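Local coordinates for glucosamine-6-phosphate deaminase (Bacillus subtilis, PDB 2BKX), which is an enzyme of the Rossmann-like alpha/beta class and holds fructose -6-phosphate in a pocket lined by loops around its central sheet, at residues N65-Y69 / I139-E143; I133-G137 / N158-A164; R192-S198 / D228-D234. All coordinates share one frame; numbering follows the deposited sequence.

The three contacts illustrate how an alpha/beta fold holds a ligand pocket between a central sheet and the loops that follow its strands. Interactions 1 and 2 interleave along the chain, have centres about 11 Å apart, and both reach fructose -6-phosphate; Glu143 ties them together through probable hydrogen bonds to Asn158 and Thr161. Interaction 3 comes later in sequence, joining two parallel strands of the same sheet that strand 62-69 belongs to. Its centre lies about 16 Å from that of interaction 1 and about 18 Å from that of interaction 2, which it nevertheless touches where Ile197 packs on Ile133. The pocket thus borders directly on the strand framework.

Interaction 1: residues N65-Y69 / I139-E143; sequences NLDEY and IGFNE. With F6R (fructose -6-phosphate), chain C.
Gly140, whose backbone lies against Leu66 and Asp67, accepts a hydrogen bond at its carbonyl O from O3 of fructose -6-phosphate, at 2.7 Å. From the facing segment Asp67 reaches the same ligand, its OD2 taking a hydrogen bond from O1 at 2.9 Å. OD1 is modelled 2.4 Å from the ligand's O2, a spacing whose reading remains doubtful, the more so because this aspartate has a second conformer. With CG lodged between the backbone N and the carbonyl carbon (chi1 42°), the carboxylate is carried over toward 139-143, and OD1 comes to lie 3.7 Å above one face of the Phe141 ring, displaced toward its rim. Leu66 completes the wall with CD1, which is 4.2 Å from Gly140 CA and also faces the sugar. Farther along the strand the rings of Tyr69 and Phe141 meet at a slant, their planes 37° apart, with Tyr69 CE2 4.2 Å from Phe141 CZ; the Tyr69 hydroxyl is bonded to Asn165. The loop itself is held in shape by Ile139 O, which Asn142 approaches from opposite faces of the carbonyl plane with its backbone N and with ND2, each at 2.9 Å. Asn142 ND2 also reaches Met182 O, and Phe141 N is bonded to Thr181 OG1. The buried contact therefore sets an interrupted strand, 62-69, against the loop after strand 128-131: Tyr80 of helix 80-89 packs on both Asp67 and Phe141, antiparallel strand 178-181 supports them through Thr181 and Ala179, and helix 184-188 meets Leu66 and Asn142.

Interaction 2: residues I133-G137 / N158-A164; sequences IGRNG and NEQTRQA. With F6R (fructose -6-phosphate), chain C.
Arg135 lays one face of its guanidinium over Ala164, whose CB sits 3.6 Å above the centre of the group. The side chain is extended from CG to NE, which carries the charged group alongside the helix; a second conformer is modelled, so this pose is not the sole one. Gln160, likewise extended and with CG anti to the backbone N (chi1 -167°), runs antiparallel to the Asn136 side chain, and NE2 ends beside Asn136 CB and N. Its NE2 lies 3.0 Å from Asn136 N, but both are donors as modelled, and that closeness is doubtful. Asn136 and Asn158 meet with their amide planes 81° apart, and one water accepts from both: Asn136 ND2 and Asn158 ND2 each stand 2.9 Å from it.

The next shell positions Asn136 and the start of the helix. Asn136 ND2 also donates to Glu143 OE1, while its OD1 takes the N-H of His138, so both ends of the amide are engaged. Glu143 OE2 meets Asn158 N and Thr161 OG1, bringing a carboxylate to the start of helix 159-165. Arg135 and Asn136 are the central residues of a type I beta turn, closed by Gly137 N to Gly134 O at 2.9 Å. Ile133 O approaches C6 of fructose -6-phosphate and is bonded to Lys202. In this Rossmann-like alpha/beta fold the loop after parallel strand 128-131 thus lines the ligand pocket through Ile133 and is backed by the start of helix 159-165.

Interaction 3: residues R192-S198 / D228-D234; sequences RILLLIS and DVTVLID
Leu232, Ile197 and Thr230 bury the most surface in the pairing of strands 193-197 and 229-234, which run parallel with an angle of 15° between them. Leu232 runs alongside Leu196 in the same direction, Leu232 CD1 to Leu196 CD2 at 3.7 Å, and Leu232 CG also meets Leu194 CD1. Its backbone works in both directions, N to Leu195 O at 2.8 Å and O from Ile197 N at 2.9 Å, the latter bond noticeably bent (139° at the hydrogen). Ile197 projects from the other face, where its CD1 crosses to Val231 CG1 at 3.8 Å. Thr230 repeats the two-way backbone bonding with Ile193 O and Leu195 N, while its OG1 lies 2.7 Å from each of two waters. One of these waters accepts from Arg192 NE in the guanidinium plane and reaches Asp228 OD1. Arg192 and Asp228 themselves form no direct salt bridge: NE and OD1 are 4.2 Å apart, with the oxygen well out of that plane. At the far end Ser198 OG donates to Asp234 OD2 at 2.6 Å, meeting the carboxylate from above, and Asp234 OD1 takes the N-H groups of Gly199 and Ala237. Helix 9-26 covers the face carrying Leu196 and Leu232, and helix 203-211 completes a beta-alpha-beta unit with these strands. The chemistry therefore implies an aliphatic core joined by six backbone bonds, one of them bent, with polar groups at both ends, one water-mediated and one directly bonded.

Interaction 1: residues N65-Y69 / I139-E143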
loop_
_atom_site.group_PDB
_atom_site.type_symbol
_atom_site.label_atom_id
_atom_site.label_comp_id
_atom_site.label_asym_id
_atom_site.label_seq_id
_atom_site.Cartn_x
_atom_site.Cartn_y
_atom_site.Cartn_z
ATOM N N ASN A 65 -7.282 -0.680 -3.265
ATOM C CA ASN A 65 -5.997 -1.263 -2.952
ATOM C C ASN A 65 -4.983 -1.005 -4.065
ATOM O O ASN A 65 -5.336 -0.869 -5.242
ATOM C CB ASN A 65 -6.116 -2.768 -2.682
ATOM C CG ASN A 65 -6.144 -3.082 -1.219
ATOM O OD1 ASN A 65 -5.120 -3.581 -0.641
ATOM N ND2 ASN A 65 -7.224 -2.757 -0.584
ATOM N N LEU A 66 -3.717 -0.978 -3.682
ATOM C CA LEU A 66 -2.629 -0.748 -4.618
ATOM C C LEU A 66 -2.511 -1.791 -5.692
ATOM O O LEU A 66 -2.206 -1.481 -6.844
ATOM C CB LEU A 66 -1.290 -0.685 -3.869
ATOM C CG LEU A 66 -1.015 0.546 -3.037
ATOM C CD1 LEU A 66 0.165 0.332 -2.095
ATOM C CD2 LEU A 66 -0.722 1.735 -3.924
ATOM N N ASP A 67 -2.663 -3.053 -5.309
ATOM C CA ASP A 67 -2.174 -4.109 -6.179
ATOM C C ASP A 67 -2.808 -5.457 -5.943
ATOM O O ASP A 67 -3.489 -5.691 -4.941
ATOM C CB ASP A 67 -0.626 -4.190 -6.136
ATOM C CG ASP A 67 -0.026 -4.059 -4.806
ATOM O OD1 ASP A 67 1.065 -3.440 -4.830
ATOM O OD2 ASP A 67 -0.558 -4.545 -3.762
ATOM N N GLU A 68 -2.602 -6.356 -6.906
ATOM C CA GLU A 68 -3.032 -7.750 -6.809
ATOM C C GLU A 68 -2.146 -8.565 -7.711
ATOM O O GLU A 68 -1.663 -8.075 -8.742
ATOM C CB GLU A 68 -4.484 -7.921 -7.211
ATOM C CG GLU A 68 -5.040 -9.346 -7.209
ATOM C CD GLU A 68 -4.990 -10.036 -5.851
ATOM O OE1 GLU A 68 -3.883 -10.343 -5.354
ATOM O OE2 GLU A 68 -6.090 -10.235 -5.260
ATOM N N TYR A 69 -1.872 -9.799 -7.314
ATOM C CA TYR A 69 -1.053 -10.670 -8.141
ATOM C C TYR A 69 -1.858 -11.137 -9.371
ATOM O O TYR A 69 -3.054 -11.422 -9.293
ATOM C CB TYR A 69 -0.624 -11.900 -7.369
ATOM C CG TYR A 69 0.449 -11.711 -6.332
ATOM C CD1 TYR A 69 0.174 -11.897 -4.984
ATOM C CD2 TYR A 69 1.748 -11.375 -6.677
ATOM C CE1 TYR A 69 1.162 -11.743 -4.017
ATOM C CE2 TYR A 69 2.746 -11.221 -5.734
ATOM C CZ TYR A 69 2.460 -11.441 -4.414
ATOM O OH TYR A 69 3.484 -11.311 -3.515
ATOM N N ILE A 139 7.134 1.246 -4.890
ATOM C CA ILE A 139 5.865 1.622 -4.249
ATOM C C ILE A 139 4.764 1.005 -5.098
ATOM O O ILE A 139 4.863 0.956 -6.309
ATOM C CB ILE A 139 5.699 3.136 -4.014
ATOM C CG1 ILE A 139 5.858 3.925 -5.300
ATOM C CG2 ILE A 139 6.693 3.601 -2.952
ATOM C CD1 ILE A 139 5.517 5.427 -5.192
ATOM N N GLY A 140 3.739 0.489 -4.461
ATOM C CA GLY A 140 2.917 -0.515 -5.119
ATOM C C GLY A 140 3.835 -1.601 -5.675
ATOM O O GLY A 140 4.794 -1.981 -5.013
ATOM N N PHE A 141 3.582 -2.048 -6.900
ATOM C CA PHE A 141 4.570 -2.876 -7.612
ATOM C C PHE A 141 5.188 -2.130 -8.789
ATOM O O PHE A 141 5.552 -2.718 -9.838
ATOM C CB PHE A 141 4.004 -4.229 -8.028
ATOM C CG PHE A 141 3.823 -5.216 -6.892
ATOM C CD1 PHE A 141 2.717 -6.019 -6.910
ATOM C CD2 PHE A 141 4.774 -5.392 -5.878
ATOM C CE1 PHE A 141 2.542 -7.029 -5.938
ATOM C CE2 PHE A 141 4.578 -6.376 -4.885
ATOM C CZ PHE A 141 3.478 -7.188 -4.934
ATOM N N ASN A 142 5.336 -0.820 -8.607
ATOM C CA ASN A 142 6.091 0.015 -9.547
ATOM C C ASN A 142 7.570 -0.148 -9.283
ATOM O O ASN A 142 8.080 0.422 -8.319
ATOM C CB ASN A 142 5.669 1.478 -9.422
ATOM C CG ASN A 142 4.221 1.670 -9.732
ATOM O OD1 ASN A 142 3.827 1.675 -10.909
ATOM N ND2 ASN A 142 3.419 1.877 -8.705
ATOM N N GLU A 143 8.209 -1.010 -10.088
ATOM C CA GLU A 143 9.607 -1.358 -9.881
ATOM C C GLU A 143 10.521 -0.289 -10.456
ATOM O O GLU A 143 10.094 0.557 -11.251
ATOM C CB GLU A 143 9.920 -2.706 -10.514
ATOM C CG GLU A 143 9.087 -3.880 -9.985
ATOM C CD GLU A 143 9.514 -4.472 -8.667
ATOM O OE1 GLU A 143 10.108 -3.769 -7.828
ATOM O OE2 GLU A 143 9.291 -5.692 -8.434
HETATM C C1 F6R C . 1.659 -3.264 -0.771
HETATM C C2 F6R C . 2.640 -2.994 -1.895
HETATM C C3 F6R C . 4.151 -3.256 -1.842
HETATM C C4 F6R C . 4.694 -3.469 -0.415
HETATM C C5 F6R C . 6.196 -3.698 -0.364
HETATM C C6 F6R C . 6.676 -3.957 1.060
HETATM O O1 F6R C . 0.298 -3.305 -1.240
HETATM O O2 F6R C . 2.184 -2.483 -2.895
HETATM O O3 F6R C . 4.822 -2.115 -2.348
HETATM O O4 F6R C . 4.368 -2.321 0.361
HETATM O O5 F6R C . 6.601 -4.756 -1.223
HETATM O O6 F6R C . 6.119 -5.202 1.509
HETATM P P F6R C . 6.258 -5.604 3.047
HETATM O O1P F6R C . 5.379 -4.658 3.819
HETATM O O2P F6R C . 7.707 -5.403 3.400
HETATM O O3P F6R C . 5.796 -7.020 3.163
#

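Interaction 2: residues I133-G137 / N158-A164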
loop_
_atom_site.group_PDB
_atom_site.type_symbol
_atom_site.label_atom_id
_atom_site.label_comp_id
_atom_site.label_asym_id
_atom_site.label_seq_id
_atom_site.Cartn_x
_atom_site.Cartn_y
_atom_site.Cartn_z
ATOM N N ILE A 133 7.229 0.125 1.266
ATOM C CA ILE A 133 8.363 0.324 0.364
ATOM C C ILE A 133 9.056 -0.997 0.143
ATOM O O ILE A 133 9.279 -1.752 1.080
ATOM C CB ILE A 133 9.350 1.400 0.894
ATOM C CG1 ILE A 133 10.287 1.879 -0.190
ATOM C CG2 ILE A 133 10.104 0.943 2.127
ATOM C CD1 ILE A 133 11.061 3.152 0.145
ATOM N N GLY A 134 9.392 -1.272 -1.098
ATOM C CA GLY A 134 10.170 -2.451 -1.379
ATOM C C GLY A 134 11.599 -2.271 -0.930
ATOM O O GLY A 134 12.093 -1.143 -0.757
ATOM N N ARG A 135 12.311 -3.388 -0.872
ATOM C CA ARG A 135 13.711 -3.343 -0.551
ATOM C C ARG A 135 14.462 -2.500 -1.571
ATOM O O ARG A 135 15.494 -1.896 -1.245
ATOM C CB ARG A 135 14.312 -4.767 -0.488
ATOM C CG ARG A 135 13.749 -5.633 0.595
ATOM C CD ARG A 135 14.259 -7.079 0.452
ATOM N NE ARG A 135 13.649 -7.922 1.474
ATOM C CZ ARG A 135 13.839 -9.229 1.638
ATOM N NH1 ARG A 135 13.198 -9.852 2.617
ATOM N NH2 ARG A 135 14.665 -9.915 0.854
ATOM N N ASN A 136 13.950 -2.467 -2.807
ATOM C CA ASN A 136 14.497 -1.717 -3.909
ATOM C C ASN A 136 13.831 -0.355 -4.155
ATOM O O ASN A 136 14.020 0.259 -5.200
ATOM C CB ASN A 136 14.406 -2.533 -5.215
ATOM C CG ASN A 136 12.981 -2.844 -5.617
ATOM O OD1 ASN A 136 12.032 -2.432 -4.943
ATOM N ND2 ASN A 136 12.818 -3.557 -6.723
ATOM N N GLY A 137 13.018 0.100 -3.207
ATOM C CA GLY A 137 12.340 1.366 -3.357
ATOM C C GLY A 137 11.029 1.352 -4.111
ATOM O O GLY A 137 10.421 2.401 -4.285
ATOM N N ASN A 158 10.126 -7.790 -10.224
ATOM C CA ASN A 158 11.564 -8.016 -10.174
ATOM C C ASN A 158 11.871 -9.240 -9.331
ATOM O O ASN A 158 11.148 -9.589 -8.386
ATOM C CB ASN A 158 12.270 -6.810 -9.571
ATOM C CG ASN A 158 12.395 -5.634 -10.534
ATOM O OD1 ASN A 158 11.834 -5.599 -11.644
ATOM N ND2 ASN A 158 13.159 -4.651 -10.091
ATOM N N GLU A 159 12.998 -9.879 -9.599
ATOM C CA GLU A 159 13.379 -11.024 -8.780
ATOM C C GLU A 159 13.518 -10.687 -7.293
ATOM O O GLU A 159 13.161 -11.491 -6.436
ATOM C CB GLU A 159 14.646 -11.695 -9.328
ATOM C CG GLU A 159 14.479 -12.193 -10.803
ATOM C CD GLU A 159 13.152 -12.930 -11.147
ATOM O OE1 GLU A 159 12.603 -13.744 -10.365
ATOM O OE2 GLU A 159 12.642 -12.711 -12.271
ATOM N N GLN A 160 13.997 -9.491 -6.962
ATOM C CA GLN A 160 14.103 -9.123 -5.535
ATOM C C GLN A 160 12.749 -9.124 -4.831
ATOM O O GLN A 160 12.651 -9.456 -3.662
ATOM C CB GLN A 160 14.755 -7.769 -5.377
ATOM C CG GLN A 160 15.172 -7.470 -4.002
ATOM C CD GLN A 160 15.486 -6.032 -3.835
ATOM O OE1 GLN A 160 16.643 -5.645 -3.704
ATOM N NE2 GLN A 160 14.466 -5.220 -3.883
ATOM N N THR A 161 11.701 -8.728 -5.549
ATOM C CA THR A 161 10.350 -8.717 -5.013
ATOM C C THR A 161 9.834 -10.126 -4.790
ATOM O O THR A 161 9.275 -10.441 -3.741
ATOM C CB THR A 161 9.452 -7.959 -5.955
ATOM O OG1 THR A 161 9.974 -6.635 -6.052
ATOM C CG2 THR A 161 8.017 -7.926 -5.447
ATOM N N ARG A 162 10.095 -10.998 -5.761
ATOM C CA ARG A 162 9.698 -12.415 -5.603
ATOM C C ARG A 162 10.460 -13.061 -4.436
ATOM O O ARG A 162 9.877 -13.808 -3.647
ATOM C CB ARG A 162 9.923 -13.160 -6.928
ATOM C CG ARG A 162 9.013 -12.614 -8.008
ATOM C CD ARG A 162 9.119 -13.353 -9.308
ATOM N NE ARG A 162 8.540 -14.688 -9.195
ATOM C CZ ARG A 162 9.147 -15.838 -9.452
ATOM N NH1 ARG A 162 10.414 -15.891 -9.838
ATOM N NH2 ARG A 162 8.471 -16.961 -9.286
ATOM N N GLN A 163 11.758 -12.756 -4.332
ATOM C CA GLN A 163 12.594 -13.263 -3.236
ATOM C C GLN A 163 12.026 -12.794 -1.889
ATOM O O GLN A 163 11.886 -13.578 -0.945
ATOM C CB GLN A 163 14.044 -12.779 -3.462
ATOM C CG GLN A 163 15.113 -13.196 -2.491
ATOM C CD GLN A 163 16.462 -12.509 -2.783
ATOM O OE1 GLN A 163 17.524 -13.156 -2.704
ATOM N NE2 GLN A 163 16.439 -11.215 -3.143
ATOM N N ALA A 164 11.673 -11.506 -1.789
ATOM C CA ALA A 164 11.161 -10.957 -0.547
ATOM C C ALA A 164 9.820 -11.570 -0.129
ATOM O O ALA A 164 9.546 -11.768 1.044
ATOM C CB ALA A 164 11.022 -9.473 -0.652
HETATM C C1 F6R C . 1.659 -3.264 -0.771
HETATM C C2 F6R C . 2.640 -2.994 -1.895
HETATM C C3 F6R C . 4.151 -3.256 -1.842
HETATM C C4 F6R C . 4.694 -3.469 -0.415
HETATM C C5 F6R C . 6.196 -3.698 -0.364
HETATM C C6 F6R C . 6.676 -3.957 1.060
HETATM O O1 F6R C . 0.298 -3.305 -1.240
HETATM O O2 F6R C . 2.184 -2.483 -2.895
HETATM O O3 F6R C . 4.822 -2.115 -2.348
HETATM O O4 F6R C . 4.368 -2.321 0.361
HETATM O O5 F6R C . 6.601 -4.756 -1.223
HETATM O O6 F6R C . 6.119 -5.202 1.509
HETATM P P F6R C . 6.258 -5.604 3.047
HETATM O O1P F6R C . 5.379 -4.658 3.819
HETATM O O2P F6R C . 7.707 -5.403 3.400
HETATM O O3P F6R C . 5.796 -7.020 3.163
HETATM O O HOH W 1 15.202 -4.667 -8.055
#

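Interaction 3: residues R192-S198 / D228-D234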
loop_
_atom_site.group_PDB
_atom_site.type_symbol
_atom_site.label_atom_id
_atom_site.label_comp_id
_atom_site.label_asym_id
_atom_site.label_seq_id
_atom_site.Cartn_x
_atom_site.Cartn_y
_atom_site.Cartn_z
ATOM N N ARG A 192 -3.215 12.738 0.342
ATOM C CA ARG A 192 -2.321 12.561 1.478
ATOM C C ARG A 192 -1.697 11.182 1.387
ATOM O O ARG A 192 -2.422 10.216 1.145
ATOM C CB ARG A 192 -3.091 12.661 2.800
ATOM C CG ARG A 192 -2.238 12.645 4.002
ATOM C CD ARG A 192 -3.009 12.810 5.280
ATOM N NE ARG A 192 -2.057 12.839 6.394
ATOM C CZ ARG A 192 -2.392 13.008 7.658
ATOM N NH1 ARG A 192 -3.653 13.126 8.005
ATOM N NH2 ARG A 192 -1.443 13.043 8.574
ATOM N N ILE A 193 -0.380 11.107 1.593
ATOM C CA ILE A 193 0.318 9.833 1.543
ATOM C C ILE A 193 0.877 9.489 2.913
ATOM O O ILE A 193 1.420 10.361 3.585
ATOM C CB ILE A 193 1.408 9.840 0.447
ATOM C CG1 ILE A 193 0.684 9.884 -0.957
ATOM C CG2 ILE A 193 2.305 8.594 0.515
ATOM C CD1 ILE A 193 1.504 10.129 -2.112
ATOM N N LEU A 194 0.722 8.231 3.308
ATOM C CA LEU A 194 1.262 7.715 4.565
ATOM C C LEU A 194 2.112 6.485 4.213
ATOM O O LEU A 194 1.562 5.445 3.857
ATOM C CB LEU A 194 0.116 7.357 5.524
ATOM C CG LEU A 194 0.546 6.707 6.834
ATOM C CD1 LEU A 194 1.529 7.577 7.577
ATOM C CD2 LEU A 194 -0.687 6.342 7.701
ATOM N N LEU A 195 3.434 6.663 4.267
ATOM C CA LEU A 195 4.407 5.629 3.933
ATOM C C LEU A 195 4.923 5.026 5.235
ATOM O O LEU A 195 5.437 5.726 6.101
ATOM C CB LEU A 195 5.540 6.201 3.073
ATOM C CG LEU A 195 6.726 5.288 2.814
ATOM C CD1 LEU A 195 6.335 4.045 2.061
ATOM C CD2 LEU A 195 7.784 6.053 2.060
ATOM N N LEU A 196 4.789 3.701 5.349
ATOM C CA LEU A 196 5.179 2.957 6.535
ATOM C C LEU A 196 6.418 2.111 6.209
ATOM O O LEU A 196 6.440 1.398 5.227
ATOM C CB LEU A 196 4.054 2.005 6.947
ATOM C CG LEU A 196 2.683 2.638 7.122
ATOM C CD1 LEU A 196 1.626 1.607 7.507
ATOM C CD2 LEU A 196 2.745 3.775 8.124
ATOM N N ILE A 197 7.404 2.155 7.095
ATOM C CA ILE A 197 8.666 1.460 6.874
ATOM C C ILE A 197 9.151 0.861 8.177
ATOM O O ILE A 197 9.422 1.595 9.146
ATOM C CB ILE A 197 9.757 2.354 6.279
ATOM C CG1 ILE A 197 9.237 3.194 5.115
ATOM C CG2 ILE A 197 10.896 1.440 5.773
ATOM C CD1 ILE A 197 10.248 4.150 4.502
ATOM N N SER A 198 9.346 -0.458 8.159
ATOM C CA SER A 198 9.728 -1.193 9.361
ATOM C C SER A 198 10.776 -2.268 9.067
ATOM O O SER A 198 10.674 -3.003 8.108
ATOM C CB SER A 198 8.483 -1.883 9.987
ATOM O OG SER A 198 8.846 -2.701 11.081
ATOM N N ASP A 228 1.998 16.389 0.613
ATOM C CA ASP A 228 1.533 15.918 1.944
ATOM C C ASP A 228 1.869 14.439 2.140
ATOM O O ASP A 228 1.018 13.557 1.994
ATOM C CB ASP A 228 0.042 16.181 2.143
ATOM C CG ASP A 228 -0.411 15.938 3.589
ATOM O OD1 ASP A 228 0.413 15.512 4.396
ATOM O OD2 ASP A 228 -1.605 16.200 3.907
ATOM N N VAL A 229 3.135 14.194 2.444
ATOM C CA VAL A 229 3.660 12.856 2.667
ATOM C C VAL A 229 4.163 12.742 4.086
ATOM O O VAL A 229 4.998 13.538 4.520
ATOM C CB VAL A 229 4.826 12.537 1.711
ATOM C CG1 VAL A 229 5.365 11.140 1.948
ATOM C CG2 VAL A 229 4.393 12.685 0.276
ATOM N N THR A 230 3.695 11.718 4.805
ATOM C CA THR A 230 4.204 11.399 6.122
ATOM C C THR A 230 4.858 10.032 5.999
ATOM O O THR A 230 4.277 9.107 5.465
ATOM C CB THR A 230 3.081 11.365 7.131
ATOM O OG1 THR A 230 2.488 12.654 7.200
ATOM C CG2 THR A 230 3.519 10.930 8.531
ATOM N N VAL A 231 6.060 9.904 6.549
ATOM C CA VAL A 231 6.827 8.659 6.501
ATOM C C VAL A 231 7.112 8.235 7.931
ATOM O O VAL A 231 7.788 8.969 8.675
ATOM C CB VAL A 231 8.168 8.806 5.728
ATOM C CG1 VAL A 231 8.828 7.463 5.613
ATOM C CG2 VAL A 231 7.988 9.479 4.383
ATOM N N LEU A 232 6.613 7.055 8.306
ATOM C CA LEU A 232 6.834 6.510 9.633
ATOM C C LEU A 232 7.895 5.441 9.514
ATOM O O LEU A 232 7.745 4.521 8.705
ATOM C CB LEU A 232 5.553 5.948 10.231
ATOM C CG LEU A 232 4.367 6.890 10.318
ATOM C CD1 LEU A 232 3.198 6.125 10.954
ATOM C CD2 LEU A 232 4.655 8.164 11.044
ATOM N N ILE A 233 8.972 5.561 10.311
ATOM C CA ILE A 233 10.116 4.649 10.181
ATOM C C ILE A 233 10.472 4.152 11.565
ATOM O O ILE A 233 10.739 4.969 12.438
ATOM C CB ILE A 233 11.318 5.380 9.590
ATOM C CG1 ILE A 233 10.933 6.102 8.270
ATOM C CG2 ILE A 233 12.457 4.424 9.318
ATOM C CD1 ILE A 233 12.011 7.009 7.652
ATOM N N ASP A 234 10.481 2.843 11.765
ATOM C CA ASP A 234 10.918 2.326 13.061
ATOM C C ASP A 234 12.440 2.312 13.193
ATOM O O ASP A 234 13.160 2.618 12.252
ATOM C CB ASP A 234 10.237 1.032 13.444
ATOM C CG ASP A 234 10.696 -0.169 12.679
ATOM O OD1 ASP A 234 11.719 -0.134 11.949
ATOM O OD2 ASP A 234 10.025 -1.211 12.859
HETATM O O HOH W 2 0.709 12.830 5.131
HETATM O O HOH W 3 1.186 13.890 9.183
#